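Local coordinates for thioredoxin reductase (Streptomyces clavuligerus, PDB 4NTD), which uses bound FAD to catalyse formation of the disulfide bond of the natural product holomycin, at residues G41-A46 with V56-S61; A92-S95 with E100-R103. All coordinates share one frame; numbering follows the deposited sequence. Where two conformers were deposited one is given.

Following the chain from its N terminus, strand 31-36 leads into helix 40-51, and interaction 1 closes the loop after it by packing that helix on strand 56-60. The chain then runs through helix 83-96 to strand 100-103, where interaction 2 closes the shorter turn between them. The two closures stand in series, neither nested nor crossed, with centres about 8 Å apart. Strands 56-60 and 100-103 are parallel neighbours in one sheet: L58 N lies 2.8 Å from E100 O, and L58 O 2.8 Å from I102 N, both probable hydrogen bonds. The helices meet as well, with L43 O 3.5 Å from V94 CG2, so together the contacts join two successive beta-alpha-beta units.

Interaction 1 (G41-A46 with V56-S61); sequences GGLNAA and VVLVDS. With FAD (flavin-adenine dinucleotide), chain C.
D60 OD1 accepts two hydrogen bonds: O3B, a hydroxyl of the adenosine ribose of FAD, donates to it at 2.7 Å, and the backbone amide of A38 is a second donor. Its partner oxygen OD2 takes the amide of G62, which, with the two bonds on OD1, should fix the rotation of the carboxylate. CG of D60 extends anti to the backbone N (chi1 177°), and this carries the group from the strand end to the sugar. Next door, S61 OG is hydrogen-bonded to the other hydroxyl of that ribose, FAD O2B, at 2.7 Å.

At the start of helix 40-51, G41 N donates to FAD O2P at 3.1 Å and a fairly straight 155°, placing the positive end of the helix dipole near the diphosphate, where it would probably ease the charge.

Behind these polar ends the helix rests on the strand through apolar groups. The methyl of A46 sits against both branches of L58, with CB 3.7 Å from L58 CD2 and 3.9 Å from L58 CD1. It also meets V56 CG1 at 4.0 Å, so a single small side chain bridges two alternate strand residues. L43 reaches in by its branch end, CD2 being 4.2 Å from L58 CD2. G42 meets the strand with its backbone, its carbonyl oxygen bordering the same L58 methyl, CD2. The axes of helix segment 41-46 and strand segment 56-60 run nearly antiparallel (172°) and come within 9.9 Å.

A glycine-rich helix start on the phosphates, G42 probably being the last glycine of a GxGxxG pattern, and an acid closing the second strand on the ribose are hallmarks of the Rossmann-type dinucleotide-binding beta-alpha-beta unit.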
loop_
_atom_site.group_PDB
_atom_site.type_symbol
_atom_site.label_atom_id
_atom_site.label_comp_id
_atom_site.label_asym_id
_atom_site.label_seq_id
_atom_site.Cartn_x
_atom_site.Cartn_y
_atom_site.Cartn_z
ATOM N N GLY A 41 -0.812 -9.536 -0.539
ATOM C CA GLY A 41 -0.044 -9.028 -1.677
ATOM C C GLY A 41 -0.463 -9.657 -2.994
ATOM O O GLY A 41 -0.860 -8.961 -3.929
ATOM N N GLY A 42 -0.384 -10.981 -3.065
ATOM C CA GLY A 42 -0.770 -11.701 -4.269
ATOM C C GLY A 42 -2.247 -11.563 -4.593
ATOM O O GLY A 42 -2.620 -11.424 -5.757
ATOM N N LEU A 43 -3.094 -11.597 -3.567
ATOM C CA LEU A 43 -4.538 -11.496 -3.785
ATOM C C LEU A 43 -4.948 -10.148 -4.370
ATOM O O LEU A 43 -5.755 -10.105 -5.299
ATOM C CB LEU A 43 -5.324 -11.767 -2.499
ATOM C CG LEU A 43 -5.428 -13.233 -2.064
ATOM C CD1 LEU A 43 -6.056 -13.317 -0.683
ATOM C CD2 LEU A 43 -6.217 -14.065 -3.067
ATOM N N ASN A 44 -4.405 -9.051 -3.848
ATOM C CA ASN A 44 -4.794 -7.740 -4.375
ATOM C C ASN A 44 -4.216 -7.507 -5.777
ATOM O O ASN A 44 -4.839 -6.829 -6.596
ATOM C CB ASN A 44 -4.452 -6.595 -3.411
ATOM C CG ASN A 44 -5.498 -5.482 -3.426
ATOM O OD1 ASN A 44 -5.917 -4.992 -2.376
ATOM N ND2 ASN A 44 -5.933 -5.086 -4.619
ATOM N N ALA A 45 -3.047 -8.079 -6.064
ATOM C CA ALA A 45 -2.511 -8.050 -7.427
ATOM C C ALA A 45 -3.457 -8.781 -8.384
ATOM O O ALA A 45 -3.821 -8.250 -9.434
ATOM C CB ALA A 45 -1.118 -8.665 -7.477
ATOM N N ALA A 46 -3.863 -9.990 -8.006
ATOM C CA ALA A 46 -4.774 -10.797 -8.823
ATOM C C ALA A 46 -6.140 -10.134 -9.011
ATOM O O ALA A 46 -6.732 -10.224 -10.089
ATOM C CB ALA A 46 -4.945 -12.183 -8.216
ATOM N N VAL A 56 -5.460 -14.908 -15.093
ATOM C CA VAL A 56 -4.586 -15.061 -13.933
ATOM C C VAL A 56 -4.734 -16.443 -13.306
ATOM O O VAL A 56 -5.848 -16.931 -13.125
ATOM C CB VAL A 56 -4.919 -14.000 -12.859
ATOM C CG1 VAL A 56 -4.040 -14.166 -11.623
ATOM C CG2 VAL A 56 -4.771 -12.599 -13.436
ATOM N N VAL A 57 -3.600 -17.058 -12.977
ATOM C CA VAL A 57 -3.569 -18.261 -12.150
ATOM C C VAL A 57 -2.755 -17.945 -10.898
ATOM O O VAL A 57 -1.640 -17.435 -10.996
ATOM C CB VAL A 57 -2.937 -19.459 -12.889
ATOM C CG1 VAL A 57 -2.872 -20.681 -11.977
ATOM C CG2 VAL A 57 -3.719 -19.781 -14.154
ATOM N N LEU A 58 -3.323 -18.226 -9.728
ATOM C CA LEU A 58 -2.593 -18.106 -8.471
ATOM C C LEU A 58 -2.173 -19.487 -8.001
ATOM O O LEU A 58 -2.970 -20.424 -8.043
ATOM C CB LEU A 58 -3.452 -17.457 -7.387
ATOM C CG LEU A 58 -3.944 -16.036 -7.662
ATOM C CD1 LEU A 58 -5.345 -16.044 -8.258
ATOM C CD2 LEU A 58 -3.891 -15.207 -6.387
ATOM N N VAL A 59 -0.920 -19.605 -7.565
ATOM C CA VAL A 59 -0.424 -20.821 -6.927
ATOM C C VAL A 59 0.016 -20.446 -5.513
ATOM O O VAL A 59 0.870 -19.573 -5.340
ATOM C CB VAL A 59 0.760 -21.443 -7.698
ATOM C CG1 VAL A 59 1.141 -22.789 -7.094
ATOM C CG2 VAL A 59 0.419 -21.603 -9.174
ATOM N N ASP A 60 -0.577 -21.089 -4.509
ATOM C CA ASP A 60 -0.321 -20.742 -3.109
ATOM C C ASP A 60 -0.215 -21.985 -2.231
ATOM O O ASP A 60 -1.051 -22.882 -2.314
ATOM C CB ASP A 60 -1.425 -19.831 -2.576
ATOM C CG ASP A 60 -1.238 -19.492 -1.111
ATOM O OD1 ASP A 60 -0.418 -18.602 -0.804
ATOM O OD2 ASP A 60 -1.905 -20.123 -0.268
ATOM N N SER A 61 0.802 -22.015 -1.373
ATOM C CA SER A 61 1.095 -23.195 -0.554
ATOM C C SER A 61 0.366 -23.235 0.799
ATOM O O SER A 61 0.537 -24.189 1.561
ATOM C CB SER A 61 2.609 -23.327 -0.348
ATOM O OG SER A 61 3.148 -22.192 0.301
HETATM P PA FAD C . 1.964 -13.738 3.323
HETATM O O1A FAD C . 0.687 -13.196 3.908
HETATM O O2A FAD C . 2.919 -14.458 4.236
HETATM O O5B FAD C . 1.575 -14.726 2.122
HETATM C C5B FAD C . 2.589 -15.382 1.371
HETATM C C4B FAD C . 1.981 -16.626 0.746
HETATM O O4B FAD C . 2.892 -17.171 -0.205
HETATM C C3B FAD C . 1.704 -17.721 1.774
HETATM O O3B FAD C . 0.318 -18.084 1.763
HETATM C C2B FAD C . 2.593 -18.881 1.353
HETATM O O2B FAD C . 1.966 -20.151 1.551
HETATM C C1B FAD C . 2.831 -18.595 -0.120
HETATM N N9A FAD C . 4.063 -19.160 -0.714
HETATM C C8A FAD C . 5.325 -18.977 -0.285
HETATM N N7A FAD C . 6.200 -19.622 -1.095
HETATM C C5A FAD C . 5.489 -20.224 -2.064
HETATM C C6A FAD C . 5.785 -21.064 -3.243
HETATM N N6A FAD C . 7.060 -21.400 -3.538
HETATM N N1A FAD C . 4.743 -21.485 -4.000
HETATM C C2A FAD C . 3.465 -21.160 -3.711
HETATM N N3A FAD C . 3.130 -20.393 -2.654
HETATM C C4A FAD C . 4.079 -19.908 -1.814
HETATM N N1 FAD C . 0.231 -7.558 9.975
HETATM C C2 FAD C . -0.824 -6.733 10.170
HETATM O O2 FAD C . -1.029 -5.837 9.326
HETATM N N3 FAD C . -1.646 -6.845 11.230
HETATM C C4 FAD C . -1.477 -7.796 12.166
HETATM O O4 FAD C . -2.252 -7.872 13.141
HETATM C C4X FAD C . -0.351 -8.749 12.022
HETATM N N5 FAD C . -0.099 -9.738 12.916
HETATM C C5X FAD C . 0.958 -10.575 12.741
HETATM C C6 FAD C . 1.193 -11.582 13.672
HETATM C C7 FAD C . 2.264 -12.458 13.525
HETATM C C7M FAD C . 2.500 -13.543 14.548
HETATM C C8 FAD C . 3.170 -12.321 12.356
HETATM C C8M FAD C . 4.341 -13.253 12.181
HETATM C C9 FAD C . 2.944 -11.318 11.420
HETATM C C9A FAD C . 1.871 -10.433 11.566
HETATM N N10 FAD C . 1.615 -9.403 10.624
HETATM C C10 FAD C . 0.513 -8.558 10.838
HETATM C "C1'" FAD C . 2.438 -9.183 9.428
HETATM C "C2'" FAD C . 1.853 -9.991 8.269
HETATM O "O2'" FAD C . 2.142 -11.381 8.472
HETATM C "C3'" FAD C . 2.420 -9.548 6.921
HETATM O "O3'" FAD C . 2.195 -8.143 6.752
HETATM C "C4'" FAD C . 1.792 -10.279 5.734
HETATM O "O4'" FAD C . 1.767 -11.695 5.949
HETATM C "C5'" FAD C . 2.559 -10.014 4.445
HETATM O "O5'" FAD C . 1.741 -10.390 3.340
HETATM P P FAD C . 2.359 -11.120 2.050
HETATM O O1P FAD C . 3.650 -10.445 1.678
HETATM O O2P FAD C . 1.245 -11.251 1.041
HETATM O O3P FAD C . 2.818 -12.583 2.580
#

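Interaction 2 (A92-S95 with E100-R103); sequences AEVS and EFIR
F101 buries the most surface here, and it does so with the far end of its ring, lodged against V94 and S95 on the last turn of helix 83-96. V94 CG1 lies 3.8 Å from F101 CE2 and equally 3.8 Å from F101 CZ, so the methyl straddles that ring bond, approaching obliquely to the ring. The valine CB follows at 4.0 Å from F101 CZ. The two side chains cross at about a right angle, CG1 and CB being the valine atoms that meet the ring.

S95 comes to the ring by its backbone: its N stands at the edge, near the ring plane, 4.1 Å from F101 CE2. The serine CB lies alongside, 4.2 Å from the same F101 CE2. With chi1 at 67°, S95 OG lies between its own N and carbonyl carbon and is hydrogen-bonded to R91 O, one turn back in the same helix, satisfying the hydroxyl within the helix.

F101 also touches L43 and L58, while V94 reaches A46, L47 and L58. The ring thus lies among helices 40-51 and 83-96 and strand 56-60, and V94 is the more deeply buried partner. Strand 100-103 is the outermost strand of its sheet within the chain and lies parallel to 56-60, with helix 83-96 as the connection between them. Such helix-on-sheet packing belongs to a beta-alpha-beta crossover at the edge of the Rossmann-type FAD domain.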
loop_
_atom_site.group_PDB
_atom_site.type_symbol
_atom_site.label_atom_id
_atom_site.label_comp_id
_atom_site.label_asym_id
_atom_site.label_seq_id
_atom_site.Cartn_x
_atom_site.Cartn_y
_atom_site.Cartn_z
ATOM N N ALA A 92 -12.636 -15.316 -2.703
ATOM C CA ALA A 92 -13.971 -15.297 -3.311
ATOM C C ALA A 92 -14.116 -14.151 -4.314
ATOM O O ALA A 92 -14.672 -14.341 -5.395
ATOM C CB ALA A 92 -15.049 -15.205 -2.240
ATOM N N GLU A 93 -13.604 -12.971 -3.962
ATOM C CA GLU A 93 -13.604 -11.825 -4.879
ATOM C C GLU A 93 -12.829 -12.159 -6.148
ATOM O O GLU A 93 -13.330 -11.989 -7.260
ATOM C CB GLU A 93 -12.979 -10.590 -4.217
ATOM C CG GLU A 93 -13.817 -9.978 -3.105
ATOM C CD GLU A 93 -13.105 -8.865 -2.351
ATOM O OE1 GLU A 93 -11.853 -8.798 -2.380
ATOM O OE2 GLU A 93 -13.802 -8.053 -1.710
ATOM N N VAL A 94 -11.610 -12.657 -5.967
ATOM C CA VAL A 94 -10.705 -12.944 -7.077
ATOM C C VAL A 94 -11.252 -14.048 -7.995
ATOM O O VAL A 94 -11.229 -13.905 -9.220
ATOM C CB VAL A 94 -9.292 -13.290 -6.549
ATOM C CG1 VAL A 94 -8.406 -13.860 -7.644
ATOM C CG2 VAL A 94 -8.640 -12.051 -5.949
ATOM N N SER A 95 -11.753 -15.133 -7.409
ATOM C CA SER A 95 -12.315 -16.233 -8.198
ATOM C C SER A 95 -13.603 -15.816 -8.922
ATOM O O SER A 95 -13.892 -16.310 -10.014
ATOM C CB SER A 95 -12.553 -17.470 -7.325
ATOM O OG SER A 95 -13.566 -17.238 -6.367
ATOM N N GLU A 100 -8.007 -18.212 -11.462
ATOM C CA GLU A 100 -7.995 -19.607 -11.033
ATOM C C GLU A 100 -6.955 -19.849 -9.946
ATOM O O GLU A 100 -5.871 -19.272 -9.977
ATOM C CB GLU A 100 -7.747 -20.508 -12.237
ATOM C CG GLU A 100 -8.886 -20.461 -13.240
ATOM C CD GLU A 100 -8.630 -21.318 -14.456
ATOM O OE1 GLU A 100 -7.828 -20.901 -15.318
ATOM O OE2 GLU A 100 -9.237 -22.404 -14.557
ATOM N N PHE A 101 -7.307 -20.701 -8.984
ATOM C CA PHE A 101 -6.448 -21.003 -7.840
ATOM C C PHE A 101 -5.951 -22.444 -7.877
ATOM O O PHE A 101 -6.706 -23.371 -8.188
ATOM C CB PHE A 101 -7.212 -20.801 -6.530
ATOM C CG PHE A 101 -7.336 -19.368 -6.099
ATOM C CD1 PHE A 101 -6.380 -18.793 -5.268
ATOM C CD2 PHE A 101 -8.426 -18.604 -6.490
ATOM C CE1 PHE A 101 -6.499 -17.476 -4.857
ATOM C CE2 PHE A 101 -8.553 -17.286 -6.078
ATOM C CZ PHE A 101 -7.587 -16.721 -5.261
ATOM N N ILE A 102 -4.675 -22.617 -7.543
ATOM C CA ILE A 102 -4.099 -23.926 -7.274
ATOM C C ILE A 102 -3.453 -23.876 -5.893
ATOM O O ILE A 102 -2.682 -22.953 -5.605
ATOM C CB ILE A 102 -3.008 -24.296 -8.306
ATOM C CG1 ILE A 102 -3.589 -24.314 -9.725
ATOM C CG2 ILE A 102 -2.382 -25.648 -7.967
ATOM C CD1 ILE A 102 -2.555 -24.511 -10.816
ATOM N N ARG A 103 -3.777 -24.839 -5.035
ATOM C CA ARG A 103 -3.054 -24.989 -3.778
ATOM C C ARG A 103 -1.871 -25.917 -4.016
ATOM O O ARG A 103 -2.046 -27.120 -4.194
ATOM C CB ARG A 103 -3.939 -25.537 -2.662
ATOM C CG ARG A 103 -3.210 -25.596 -1.327
ATOM C CD ARG A 103 -4.075 -26.145 -0.209
ATOM N NE ARG A 103 -3.279 -26.459 0.978
ATOM C CZ ARG A 103 -3.293 -25.740 2.095
ATOM N NH1 ARG A 103 -4.075 -24.674 2.181
ATOM N NH2 ARG A 103 -2.539 -26.092 3.129
#